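Local coordinates for putative sugar isomerase (Parabacteroides distasonis, PDB 3LMZ), which probably isomerises a sugar, using a xylose isomerase-like TIM barrel, though its substrate and reaction are not established, at residues 20-23 against 24-28; 89-92 against 93-97; 115-118 against 119-122; 146-149 against 150-154; 217-221 against 222-226. All coordinates share one frame; numbering follows the deposited sequence.

Interaction 1: 20-23 against 24-28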
loop_
_atom_site.group_PDB
_atom_site.type_symbol
_atom_site.label_atom_id
_atom_site.label_comp_id
_atom_site.label_asym_id
_atom_site.label_seq_id
_atom_site.Cartn_x
_atom_site.Cartn_y
_atom_site.Cartn_z
ATOM N N LEU A 20 13.721 4.527 -3.868
ATOM C CA LEU A 20 12.737 4.662 -2.819
ATOM C C LEU A 20 13.408 4.599 -1.438
ATOM O O LEU A 20 14.157 3.664 -1.114
ATOM C CB LEU A 20 11.702 3.532 -2.932
ATOM C CG LEU A 20 10.556 3.544 -1.920
ATOM C CD1 LEU A 20 9.760 4.861 -1.925
ATOM C CD2 LEU A 20 9.545 2.411 -2.184
ATOM N N GLY A 21 13.091 5.590 -0.605
ATOM C CA GLY A 21 13.601 5.613 0.765
ATOM C C GLY A 21 12.564 6.069 1.758
ATOM O O GLY A 21 11.384 6.269 1.430
HETATM N N MSE A 22 13.008 6.204 3.004
HETATM C CA MSE A 22 12.196 6.765 4.065
HETATM C C MSE A 22 12.923 7.930 4.719
HETATM O O MSE A 22 14.085 7.875 5.051
HETATM C CB MSE A 22 11.885 5.710 5.127
HETATM C CG MSE A 22 10.834 6.156 6.143
HETATM SE SE MSE A 22 9.097 5.701 5.360
HETATM C CE MSE A 22 9.095 3.828 5.671
ATOM N N ALA A 23 12.127 8.967 4.931
ATOM C CA ALA A 23 12.565 10.163 5.625
ATOM C C ALA A 23 12.437 9.822 7.140
ATOM O O ALA A 23 11.441 9.196 7.560
ATOM C CB ALA A 23 11.617 11.371 5.217
ATOM N N GLY A 24 13.431 10.202 7.954
ATOM C CA GLY A 24 13.434 9.775 9.343
ATOM C C GLY A 24 12.291 10.336 10.191
ATOM O O GLY A 24 11.829 9.636 11.131
ATOM N N TYR A 25 11.805 11.535 9.902
ATOM C CA TYR A 25 10.714 12.122 10.677
ATOM C C TYR A 25 9.455 11.254 10.688
ATOM O O TYR A 25 8.647 11.308 11.629
ATOM C CB TYR A 25 10.400 13.534 10.204
ATOM C CG TYR A 25 9.416 14.289 11.031
ATOM C CD1 TYR A 25 9.758 14.699 12.309
ATOM C CD2 TYR A 25 8.180 14.654 10.521
ATOM C CE1 TYR A 25 8.859 15.457 13.071
ATOM C CE2 TYR A 25 7.307 15.434 11.252
ATOM C CZ TYR A 25 7.675 15.795 12.557
ATOM O OH TYR A 25 6.881 16.603 13.382
ATOM N N THR A 26 9.284 10.445 9.625
ATOM C CA THR A 26 8.170 9.485 9.644
ATOM C C THR A 26 8.108 8.697 10.965
ATOM O O THR A 26 7.029 8.350 11.457
ATOM C CB THR A 26 8.288 8.550 8.473
ATOM O OG1 THR A 26 8.155 9.307 7.274
ATOM C CG2 THR A 26 7.225 7.450 8.496
ATOM N N PHE A 27 9.316 8.357 11.501
ATOM C CA PHE A 27 9.487 7.551 12.697
ATOM C C PHE A 27 9.960 8.400 13.879
ATOM O O PHE A 27 10.559 7.858 14.806
ATOM C CB PHE A 27 10.466 6.410 12.364
ATOM C CG PHE A 27 9.885 5.382 11.451
ATOM C CD1 PHE A 27 9.059 4.378 11.944
ATOM C CD2 PHE A 27 10.092 5.454 10.082
ATOM C CE1 PHE A 27 8.489 3.445 11.091
ATOM C CE2 PHE A 27 9.504 4.510 9.243
ATOM C CZ PHE A 27 8.696 3.548 9.747
ATOM N N VAL A 28 9.525 9.656 14.000
ATOM C CA VAL A 28 9.930 10.489 15.135
ATOM C C VAL A 28 9.520 9.894 16.465
ATOM O O VAL A 28 10.209 10.094 17.465
ATOM C CB VAL A 28 9.384 11.928 14.995
ATOM C CG1 VAL A 28 7.821 11.978 15.042
ATOM C CG2 VAL A 28 10.006 12.890 16.054
#

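Interaction 2: 89-92 against 93-97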
loop_
_atom_site.group_PDB
_atom_site.type_symbol
_atom_site.label_atom_id
_atom_site.label_comp_id
_atom_site.label_asym_id
_atom_site.label_seq_id
_atom_site.Cartn_x
_atom_site.Cartn_y
_atom_site.Cartn_z
ATOM N N GLU A 89 28.673 27.646 13.874
ATOM C CA GLU A 89 29.075 26.475 14.679
ATOM C C GLU A 89 28.172 25.256 14.369
ATOM O O GLU A 89 28.662 24.125 14.252
ATOM C CB GLU A 89 29.026 26.764 16.184
ATOM C CG GLU A 89 29.573 25.624 17.046
ATOM C CD GLU A 89 28.816 25.448 18.359
ATOM O OE1 GLU A 89 29.135 26.171 19.339
ATOM O OE2 GLU A 89 27.906 24.576 18.398
ATOM N N GLU A 90 26.866 25.466 14.257
ATOM C CA GLU A 90 25.983 24.344 13.936
ATOM C C GLU A 90 26.311 23.772 12.567
ATOM O O GLU A 90 26.179 22.573 12.353
ATOM C CB GLU A 90 24.505 24.790 14.035
ATOM C CG GLU A 90 24.076 24.988 15.496
ATOM C CD GLU A 90 22.604 25.406 15.659
ATOM O OE1 GLU A 90 21.840 25.414 14.668
ATOM O OE2 GLU A 90 22.195 25.672 16.829
ATOM N N ILE A 91 26.639 24.649 11.627
ATOM C CA ILE A 91 27.003 24.216 10.287
ATOM C C ILE A 91 28.289 23.382 10.381
ATOM O O ILE A 91 28.441 22.326 9.771
ATOM C CB ILE A 91 27.097 25.355 9.317
ATOM C CG1 ILE A 91 25.749 26.070 9.225
ATOM C CG2 ILE A 91 27.573 24.822 7.909
ATOM C CD1 ILE A 91 25.803 27.371 8.449
ATOM N N ASP A 92 29.275 23.923 11.097
ATOM C CA ASP A 92 30.543 23.195 11.305
ATOM C C ASP A 92 30.286 21.804 11.856
ATOM O O ASP A 92 30.904 20.789 11.410
ATOM C CB ASP A 92 31.479 23.915 12.307
ATOM C CG ASP A 92 32.081 25.207 11.781
ATOM O OD1 ASP A 92 32.069 25.449 10.570
ATOM O OD2 ASP A 92 32.580 26.000 12.625
ATOM N N ARG A 93 29.460 21.733 12.894
ATOM C CA ARG A 93 29.143 20.450 13.515
ATOM C C ARG A 93 28.411 19.488 12.564
ATOM O O ARG A 93 28.697 18.266 12.552
ATOM C CB ARG A 93 28.379 20.634 14.808
ATOM C CG ARG A 93 29.294 21.177 15.874
ATOM C CD ARG A 93 28.613 21.443 17.147
ATOM N NE ARG A 93 29.578 21.921 18.125
ATOM C CZ ARG A 93 29.269 22.263 19.368
ATOM N NH1 ARG A 93 28.010 22.173 19.788
ATOM N NH2 ARG A 93 30.225 22.701 20.189
ATOM N N ALA A 94 27.505 20.028 11.737
ATOM C CA ALA A 94 26.744 19.170 10.806
ATOM C C ALA A 94 27.619 18.557 9.704
ATOM O O ALA A 94 27.455 17.415 9.365
ATOM C CB ALA A 94 25.590 19.980 10.192
ATOM N N PHE A 95 28.554 19.351 9.175
ATOM C CA PHE A 95 29.427 18.857 8.118
ATOM C C PHE A 95 30.373 17.811 8.729
ATOM O O PHE A 95 30.625 16.788 8.102
ATOM C CB PHE A 95 30.151 20.021 7.411
ATOM C CG PHE A 95 29.387 20.608 6.289
ATOM C CD1 PHE A 95 28.366 21.484 6.543
ATOM C CD2 PHE A 95 29.637 20.249 4.985
ATOM C CE1 PHE A 95 27.643 22.035 5.495
ATOM C CE2 PHE A 95 28.936 20.791 3.928
ATOM C CZ PHE A 95 27.905 21.687 4.197
ATOM N N ASP A 96 30.913 18.072 9.908
ATOM C CA ASP A 96 31.820 17.083 10.493
ATOM C C ASP A 96 31.061 15.768 10.793
ATOM O O ASP A 96 31.526 14.669 10.475
ATOM C CB ASP A 96 32.511 17.651 11.733
ATOM C CG ASP A 96 33.411 16.647 12.396
ATOM O OD1 ASP A 96 34.294 16.077 11.732
ATOM O OD2 ASP A 96 33.199 16.413 13.599
ATOM N N TYR A 97 29.842 15.893 11.312
ATOM C CA TYR A 97 28.992 14.718 11.552
ATOM C C TYR A 97 28.739 13.932 10.259
ATOM O O TYR A 97 28.970 12.717 10.193
ATOM C CB TYR A 97 27.710 15.218 12.164
ATOM C CG TYR A 97 26.533 14.239 12.207
ATOM C CD1 TYR A 97 26.492 13.189 13.117
ATOM C CD2 TYR A 97 25.379 14.520 11.481
ATOM C CE1 TYR A 97 25.350 12.383 13.233
ATOM C CE2 TYR A 97 24.220 13.717 11.569
ATOM C CZ TYR A 97 24.191 12.679 12.444
ATOM O OH TYR A 97 23.008 11.979 12.569
#

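Interaction 3: 115-118 against 119-122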
loop_
_atom_site.group_PDB
_atom_site.type_symbol
_atom_site.label_atom_id
_atom_site.label_comp_id
_atom_site.label_asym_id
_atom_site.label_seq_id
_atom_site.Cartn_x
_atom_site.Cartn_y
_atom_site.Cartn_z
ATOM N N LEU A 115 23.771 31.086 4.121
ATOM C CA LEU A 115 24.023 30.447 2.843
ATOM C C LEU A 115 25.459 30.617 2.314
ATOM O O LEU A 115 26.068 29.665 1.810
ATOM C CB LEU A 115 22.993 30.894 1.821
ATOM C CG LEU A 115 21.603 30.241 2.042
ATOM C CD1 LEU A 115 20.572 30.959 1.194
ATOM C CD2 LEU A 115 21.575 28.770 1.802
ATOM N N PRO A 116 26.060 31.814 2.475
ATOM C CA PRO A 116 27.481 31.910 2.090
ATOM C C PRO A 116 28.406 30.939 2.851
ATOM O O PRO A 116 29.359 30.368 2.311
ATOM C CB PRO A 116 27.821 33.366 2.417
ATOM C CG PRO A 116 26.492 34.085 2.310
ATOM C CD PRO A 116 25.457 33.122 2.837
ATOM N N TYR A 117 28.119 30.716 4.134
ATOM C CA TYR A 117 28.900 29.764 4.899
ATOM C C TYR A 117 28.669 28.319 4.448
ATOM O O TYR A 117 29.598 27.515 4.369
ATOM C CB TYR A 117 28.613 29.952 6.394
ATOM C CG TYR A 117 29.683 29.327 7.279
ATOM C CD1 TYR A 117 30.902 29.948 7.431
ATOM C CD2 TYR A 117 29.460 28.166 7.984
ATOM C CE1 TYR A 117 31.907 29.432 8.220
ATOM C CE2 TYR A 117 30.468 27.597 8.782
ATOM C CZ TYR A 117 31.681 28.279 8.927
ATOM O OH TYR A 117 32.721 27.747 9.696
ATOM N N VAL A 118 27.429 27.966 4.150
ATOM C CA VAL A 118 27.152 26.661 3.540
ATOM C C VAL A 118 27.950 26.467 2.240
ATOM O O VAL A 118 28.553 25.426 2.021
ATOM C CB VAL A 118 25.651 26.477 3.263
ATOM C CG1 VAL A 118 25.410 25.128 2.500
ATOM C CG2 VAL A 118 24.866 26.475 4.579
ATOM N N ASP A 119 28.020 27.519 1.438
ATOM C CA ASP A 119 28.836 27.540 0.216
ATOM C C ASP A 119 30.300 27.203 0.500
ATOM O O ASP A 119 30.911 26.313 -0.122
ATOM C CB ASP A 119 28.667 28.863 -0.513
ATOM C CG ASP A 119 29.338 28.885 -1.859
ATOM O OD1 ASP A 119 30.608 28.896 -1.877
ATOM O OD2 ASP A 119 28.634 29.029 -2.866
ATOM N N LYS A 120 30.884 27.886 1.486
ATOM C CA LYS A 120 32.251 27.611 1.939
ATOM C C LYS A 120 32.410 26.141 2.347
ATOM O O LYS A 120 33.393 25.457 1.981
ATOM C CB LYS A 120 32.593 28.518 3.155
ATOM C CG LYS A 120 33.996 28.456 3.614
ATOM C CD LYS A 120 34.202 29.229 4.934
ATOM C CE LYS A 120 34.981 30.430 4.769
ATOM N NZ LYS A 120 35.199 31.094 6.099
ATOM N N LYS A 121 31.420 25.585 3.061
ATOM C CA LYS A 121 31.533 24.234 3.597
ATOM C C LYS A 121 31.338 23.147 2.512
ATOM O O LYS A 121 32.095 22.166 2.517
ATOM C CB LYS A 121 30.564 24.050 4.783
ATOM C CG LYS A 121 31.043 24.791 6.052
ATOM C CD LYS A 121 32.182 24.004 6.725
ATOM C CE LYS A 121 32.903 24.744 7.813
ATOM N NZ LYS A 121 33.868 23.804 8.523
ATOM N N VAL A 122 30.472 23.390 1.528
ATOM C CA VAL A 122 30.362 22.416 0.474
ATOM C C VAL A 122 31.664 22.375 -0.312
ATOM O O VAL A 122 32.039 21.282 -0.767
ATOM C CB VAL A 122 29.128 22.546 -0.507
ATOM C CG1 VAL A 122 27.790 22.417 0.226
ATOM C CG2 VAL A 122 29.127 23.826 -1.282
#

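Interaction 4: 146-149 against 150-154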
loop_
_atom_site.group_PDB
_atom_site.type_symbol
_atom_site.label_atom_id
_atom_site.label_comp_id
_atom_site.label_asym_id
_atom_site.label_seq_id
_atom_site.Cartn_x
_atom_site.Cartn_y
_atom_site.Cartn_z
ATOM N N ASP A 146 11.607 29.594 -4.064
ATOM C CA ASP A 146 12.380 30.358 -3.081
ATOM C C ASP A 146 13.759 29.744 -2.849
ATOM O O ASP A 146 14.736 30.475 -2.728
ATOM C CB ASP A 146 11.663 30.435 -1.749
ATOM C CG ASP A 146 12.361 31.370 -0.789
ATOM O OD1 ASP A 146 12.318 32.602 -1.048
ATOM O OD2 ASP A 146 12.981 30.906 0.192
ATOM N N VAL A 147 13.874 28.436 -2.856
ATOM C CA VAL A 147 15.168 27.811 -2.694
ATOM C C VAL A 147 15.998 28.057 -3.908
ATOM O O VAL A 147 17.176 28.447 -3.772
ATOM C CB VAL A 147 15.087 26.303 -2.421
ATOM C CG1 VAL A 147 16.507 25.701 -2.333
ATOM C CG2 VAL A 147 14.332 26.040 -1.141
ATOM N N TRP A 148 15.389 27.973 -5.087
ATOM C CA TRP A 148 16.065 28.259 -6.329
ATOM C C TRP A 148 16.663 29.655 -6.335
ATOM O O TRP A 148 17.839 29.829 -6.633
ATOM C CB TRP A 148 15.135 28.077 -7.515
ATOM C CG TRP A 148 15.758 28.321 -8.874
ATOM C CD1 TRP A 148 15.643 29.453 -9.669
ATOM C CD2 TRP A 148 16.617 27.424 -9.581
ATOM N NE1 TRP A 148 16.357 29.269 -10.843
ATOM C CE2 TRP A 148 16.959 28.038 -10.815
ATOM C CE3 TRP A 148 17.080 26.129 -9.321
ATOM C CZ2 TRP A 148 17.736 27.379 -11.787
ATOM C CZ3 TRP A 148 17.836 25.486 -10.287
ATOM C CH2 TRP A 148 18.171 26.105 -11.488
ATOM N N VAL A 149 15.833 30.653 -6.026
ATOM C CA VAL A 149 16.288 32.043 -6.105
ATOM C C VAL A 149 17.447 32.303 -5.137
ATOM O O VAL A 149 18.351 33.103 -5.430
ATOM C CB VAL A 149 15.101 33.052 -5.860
ATOM C CG1 VAL A 149 13.915 32.705 -6.748
ATOM C CG2 VAL A 149 14.698 33.080 -4.398
ATOM N N HIS A 150 17.443 31.627 -3.990
ATOM C CA HIS A 150 18.520 31.797 -2.968
ATOM C C HIS A 150 19.781 30.976 -3.237
ATOM O O HIS A 150 20.807 31.205 -2.594
ATOM C CB HIS A 150 17.967 31.501 -1.577
ATOM C CG HIS A 150 17.128 32.608 -1.037
ATOM N ND1 HIS A 150 15.770 32.698 -1.239
ATOM C CD2 HIS A 150 17.487 33.727 -0.367
ATOM C CE1 HIS A 150 15.322 33.811 -0.684
ATOM N NE2 HIS A 150 16.340 34.439 -0.130
ATOM N N THR A 151 19.713 30.016 -4.154
ATOM C CA THR A 151 20.834 29.143 -4.438
ATOM C C THR A 151 21.412 29.191 -5.884
ATOM O O THR A 151 22.531 28.699 -6.095
ATOM C CB THR A 151 20.534 27.689 -4.112
ATOM O OG1 THR A 151 19.469 27.202 -4.936
ATOM C CG2 THR A 151 20.187 27.517 -2.633
ATOM N N LYS A 152 20.672 29.739 -6.855
ATOM C CA LYS A 152 21.040 29.589 -8.251
ATOM C C LYS A 152 22.401 30.243 -8.566
ATOM O O LYS A 152 23.092 29.815 -9.511
ATOM C CB LYS A 152 19.946 30.159 -9.135
ATOM C CG LYS A 152 19.633 31.615 -8.881
ATOM C CD LYS A 152 18.625 32.241 -9.881
ATOM C CE LYS A 152 19.345 33.026 -11.002
ATOM N NZ LYS A 152 20.124 34.250 -10.517
ATOM N N ASP A 153 22.796 31.249 -7.773
ATOM C CA ASP A 153 24.055 31.908 -8.007
ATOM C C ASP A 153 25.207 31.404 -7.132
ATOM O O ASP A 153 26.332 31.932 -7.225
ATOM C CB ASP A 153 23.895 33.423 -7.844
ATOM C CG ASP A 153 23.137 34.069 -8.976
ATOM O OD1 ASP A 153 23.013 33.484 -10.085
ATOM O OD2 ASP A 153 22.636 35.209 -8.739
ATOM N N LEU A 154 24.907 30.435 -6.257
ATOM C CA LEU A 154 25.876 29.885 -5.338
ATOM C C LEU A 154 26.442 28.552 -5.882
ATOM O O LEU A 154 26.132 28.148 -6.998
ATOM C CB LEU A 154 25.265 29.691 -3.952
ATOM C CG LEU A 154 24.692 30.973 -3.319
ATOM C CD1 LEU A 154 24.155 30.646 -1.937
ATOM C CD2 LEU A 154 25.757 32.121 -3.303
HETATM O O HOH W 1 21.488 32.620 -5.774
#

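Interaction 5: 217-221 against 222-226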
loop_
_atom_site.group_PDB
_atom_site.type_symbol
_atom_site.label_atom_id
_atom_site.label_comp_id
_atom_site.label_asym_id
_atom_site.label_seq_id
_atom_site.Cartn_x
_atom_site.Cartn_y
_atom_site.Cartn_z
ATOM N N ARG A 217 6.939 10.256 -14.367
ATOM C CA ARG A 217 7.354 10.513 -15.720
ATOM C C ARG A 217 8.390 11.624 -15.774
ATOM O O ARG A 217 9.342 11.562 -16.558
ATOM C CB ARG A 217 6.150 10.869 -16.601
ATOM C CG ARG A 217 5.252 9.723 -16.939
ATOM C CD ARG A 217 4.138 10.169 -17.904
ATOM N NE ARG A 217 2.998 9.294 -17.705
ATOM C CZ ARG A 217 1.891 9.618 -17.033
ATOM N NH1 ARG A 217 1.676 10.856 -16.554
ATOM N NH2 ARG A 217 0.946 8.702 -16.917
HETATM N N MSE A 218 8.209 12.656 -14.953
HETATM C CA MSE A 218 9.136 13.769 -14.955
HETATM C C MSE A 218 10.510 13.394 -14.418
HETATM O O MSE A 218 11.556 13.890 -14.889
HETATM C CB MSE A 218 8.575 14.991 -14.190
HETATM C CG MSE A 218 9.442 16.235 -14.341
HETATM SE SE MSE A 218 9.777 16.806 -16.150
HETATM C CE MSE A 218 7.974 17.311 -16.652
HETATM N N MSE A 219 10.530 12.518 -13.439
HETATM C CA MSE A 219 11.819 12.066 -12.895
HETATM C C MSE A 219 12.616 11.296 -13.929
HETATM O O MSE A 219 13.835 11.390 -13.975
HETATM C CB MSE A 219 11.671 11.267 -11.594
HETATM C CG MSE A 219 11.178 12.106 -10.404
HETATM SE SE MSE A 219 11.165 11.175 -8.712
HETATM C CE MSE A 219 9.620 10.079 -9.108
ATOM N N ARG A 220 11.889 10.522 -14.732
ATOM C CA ARG A 220 12.520 9.845 -15.874
ATOM C C ARG A 220 13.017 10.884 -16.889
ATOM O O ARG A 220 14.137 10.808 -17.368
ATOM C CB ARG A 220 11.548 8.884 -16.527
ATOM C CG ARG A 220 11.185 7.685 -15.713
ATOM C CD ARG A 220 10.057 6.907 -16.357
ATOM N NE ARG A 220 9.533 5.906 -15.433
ATOM C CZ ARG A 220 8.377 5.309 -15.610
ATOM N NH1 ARG A 220 7.664 5.605 -16.697
ATOM N NH2 ARG A 220 7.947 4.409 -14.714
ATOM N N GLU A 221 12.191 11.889 -17.175
ATOM C CA GLU A 221 12.526 12.888 -18.191
ATOM C C GLU A 221 13.778 13.697 -17.808
ATOM O O GLU A 221 14.600 13.998 -18.722
ATOM C CB GLU A 221 11.308 13.785 -18.477
ATOM C CG GLU A 221 11.613 15.022 -19.279
ATOM C CD GLU A 221 10.390 15.915 -19.507
ATOM O OE1 GLU A 221 9.254 15.390 -19.562
ATOM O OE2 GLU A 221 10.584 17.155 -19.636
ATOM N N VAL A 222 13.930 14.058 -16.525
ATOM C CA VAL A 222 15.099 14.846 -16.095
ATOM C C VAL A 222 16.205 13.979 -15.529
ATOM O O VAL A 222 17.244 14.503 -15.107
ATOM C CB VAL A 222 14.701 15.907 -15.022
ATOM C CG1 VAL A 222 13.594 16.857 -15.550
ATOM C CG2 VAL A 222 14.307 15.241 -13.730
ATOM N N ASN A 223 15.988 12.667 -15.558
ATOM C CA ASN A 223 16.907 11.677 -15.002
ATOM C C ASN A 223 17.314 12.005 -13.559
ATOM O O ASN A 223 18.478 12.100 -13.243
ATOM C CB ASN A 223 18.107 11.486 -15.924
ATOM C CG ASN A 223 18.892 10.227 -15.621
ATOM O OD1 ASN A 223 18.323 9.145 -15.384
ATOM N ND2 ASN A 223 20.201 10.360 -15.634
ATOM N N TYR A 224 16.316 12.202 -12.687
ATOM C CA TYR A 224 16.525 12.295 -11.246
ATOM C C TYR A 224 17.003 10.969 -10.627
ATOM O O TYR A 224 16.277 9.976 -10.608
ATOM C CB TYR A 224 15.266 12.846 -10.540
ATOM C CG TYR A 224 15.430 12.885 -9.023
ATOM C CD1 TYR A 224 16.255 13.834 -8.428
ATOM C CD2 TYR A 224 14.733 11.997 -8.208
ATOM C CE1 TYR A 224 16.446 13.868 -7.055
ATOM C CE2 TYR A 224 14.874 12.019 -6.782
ATOM C CZ TYR A 224 15.772 12.986 -6.220
ATOM O OH TYR A 224 15.948 13.090 -4.828
ATOM N N THR A 225 18.237 10.955 -10.106
ATOM C CA THR A 225 18.846 9.726 -9.610
ATOM C C THR A 225 19.009 9.728 -8.089
ATOM O O THR A 225 19.670 8.845 -7.533
ATOM C CB THR A 225 20.198 9.426 -10.287
ATOM O OG1 THR A 225 21.069 10.501 -9.992
ATOM C CG2 THR A 225 20.062 9.242 -11.806
ATOM N N GLY A 226 18.395 10.706 -7.438
ATOM C CA GLY A 226 18.357 10.732 -5.992
ATOM C C GLY A 226 17.271 9.875 -5.419
ATOM O O GLY A 226 16.721 8.963 -6.070
HETATM O O HOH W 2 15.745 8.623 -16.680
#

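Interaction 1: 20-23 against 24-28
Where the parallel barrel strand 19-22 runs out into its following loop, M22 and F27 meet across the turn and show how a TIM barrel can pack the exit of a strand. M22 is a selenomethionine modelled in two conformers, and the one described here makes a Met-aromatic contact: its SE lies at the edge of the F27 ring, 5.4 Å from the centroid of that ring. The methyl CE does the closest touching, 3.7 Å from F27 CE2, while M22 CG lies in the ring plane at the same edge. A chi1 of -170° and two further bends along the chain curl M22 so that its side chain crosses that of F27 at about a right angle. Cut back to an alanine, F27 would probably leave a gap beside the M22 methyl and strip I243 and L39, which also touch the ring, of an apolar neighbour. T26 adds its methyl branch, CG2 lying 4.0 Å from M22 SE. Its hydroxyl OG1 is buried but satisfied, hydrogen-bonded to L230 O, at the end of the adjacent strand 227-230, and to Y232 N just beyond it, so the short 3-10 segment 24-26 is tied to the barrel wall. The turn itself is closed by T26 N, which donates to A23 O at 3.2 Å from above the carbonyl plane, with a bent N-H...O angle of 142°.

Interaction 2: 89-92 against 93-97
I91 and F95, one turn apart on helix 88-101, form the close-packed side of this contact, whereas E89 and R93 form a looser pair on its exposed flank. The apolar pair lies side by side and points the same way: I91 CG2 rests 3.7 Å from F95 CE1, and the carbonyl I91 O sits in the plane of the phenyl ring at its edge. I91 CG2 is anti to the backbone N while CG1 takes the position beside it (chi1 -60°), which turns the CG2 methyl up the helix toward the ring. Both residues are buried against helix 115-125, where F95 meets K121 and V122 and its ring also meets that of Y125. With a serine in place of F95, I91 CG2 and V122 would probably lose the apolar neighbour they both touch, and a gap would open between the two helices. Underneath, the backbone holds regular i to i+4 bonds, F95 N to I91 O being 3.0 Å long. On the exposed flank the extended R93 chain lays its guanidinium under the E89 carboxylate, whose CD stands 3.4 Å above the guanidinium centre, the two planes 32° apart. The two form a salt bridge in which, as modelled, no N-H points at E89 OE2, an atom less surely placed. The pairing is probably one of charge rather than of directed hydrogen bonds, which would make it more tolerant of movement than the packed face.

Interaction 3: 115-118 against 119-122
A chi1 of -162° swings the Y117 phenol away from its own backbone N and along helix 115-125 toward the next turn, while K121, bent at chi2 (-77°), rises beside it. The two side chains therefore run side by side and point the same way. K121 CE comes 3.5 Å from Y117 OH, and its CG lies 4.0 Å from Y117 CE2, so the aliphatic part of the lysine follows one side of the ring, from CE2 to the hydroxyl. K120 approaches from the other flank, its CD 4.0 Å from Y117 CE1, and the phenol is thus held between two lysine chains whose carbons meet it obliquely. The polar ends meet at helix 88-101: K121 NZ is salt-bridged to D92, as well as to E124, and the hydroxyl of Y117 is hydrogen-bonded to D92 too, so one carboxylate gathers the two neighbours. Beneath them the helix is regular, K121 N donating to Y117 O at 3.0 Å. On the buried side V118 CG1 and V122 CG1 make a looser apolar contact of 4.3 Å. Y117 and K121 face helix 88-101, whereas V118 and V122 pack on Y129 of strand 128-132 and I158 of strand 158-163, setting this helix against the barrel wall in its beta-alpha-beta unit.

Interaction 4: 146-149 against 150-154
H150 turns back on its own helix to grip the carbonyl of D146, a side-chain bond near the C-terminal end of helix 144-151. CG of H150 lies beside its backbone N (chi1 -76°), and this swings ND1 round to donate to D146 O at 2.9 Å, with the acceptor in the plane of the imidazole. The backbone N of H150 reaches the same oxygen, so two donors hold it from opposite faces of the carbonyl plane, and the ND1 bond helps to fix the rotation of the imidazole. T151 repeats the idea with a hydroxyl: its chi1 of 63° sets OG1 between the backbone N and the carbonyl carbon, and OG1 donates to V147 O at 2.9 Å from above the carbonyl plane. One residue on, the same first torsion in K152 folds its chain back over W148. CB of K152 stands over one face of the indole, 4.1 Å from the five-membered ring centroid, a CH-pi contact, and CD reaches W148 NE1 at 3.9 Å. The bent tip then turns away, and NZ makes a salt bridge to D153 OD1 at 3.0 Å. A water bridges V149 O to D153 N where the chain leaves the helix. Towards the barrel, V147 and T151 lean on I131 of strand 128-132 and on strand 158-163, while the rings of H150 and W148 stack on Y112 and Y181 respectively.

Interaction 5: 217-221 against 222-226
M219 and Y224 close the C-terminal end of helix 212-221, where the backbone forms a Schellman motif. The backbone bonds come first. Two bonds back into the last turn define the motif: Y224 N donates to M219 O, i to i+5, at 2.9 Å and in the carbonyl plane, and N223 N reaches R220 O at 3.2 Å from well above the carbonyl plane. N223 is the first residue to leave helical angles, with a positive phi of 51°, and V222 N donates to M218 O as the last regular helical link. A water also grips R220 O and passes on to N223 OD1, so that side chain and helix end are joined through one solvent molecule.

The apolar contacts rest on two selenomethionines. M219 runs beside Y224, the two pointing the same way, and its SE lies 3.7 Å from Y224 CD2; at 4.9 Å from the ring centroid, and oblique to the ring, this is a Met-aromatic contact. M218, anti about its first bond (chi1 -172°) and bent at the next two, brings its SE 3.9 Å from V222 CG1, and the chains cross at a slant.

The polar ends of R220 and Y224 look beyond the turn: R220 is bonded to N16 and T257, and the hydroxyl of Y224 to M227 O at the start of the next strand. M219 and Y224 face M188 of strand 185-193, M218 lies against helix 174-181, and the turn leads straight into strand 227-230.

Only interaction 1 is truly of the core: its centre lies about 8 Å from that of the chain, at a strand exit, and its side-chain contact is mainly apolar, with backbone and hydroxyl bonds at the turn. Interactions 2 to 5 have their centres about 15 to 21 Å out on the surrounding helices, where one face is packed and the other carries charge or water. Interactions 2 and 3 occupy neighbouring helices and touch, with F95 CZ 3.6 Å from K121 CB. Interaction 3 also touches interaction 4, through L115 and L154. Interactions 4 and 5 concern helix ends, one held by side-chain donors, the other by a Schellman turn; interaction 2 lies within a helix and interaction 3 begins at the first turn of one.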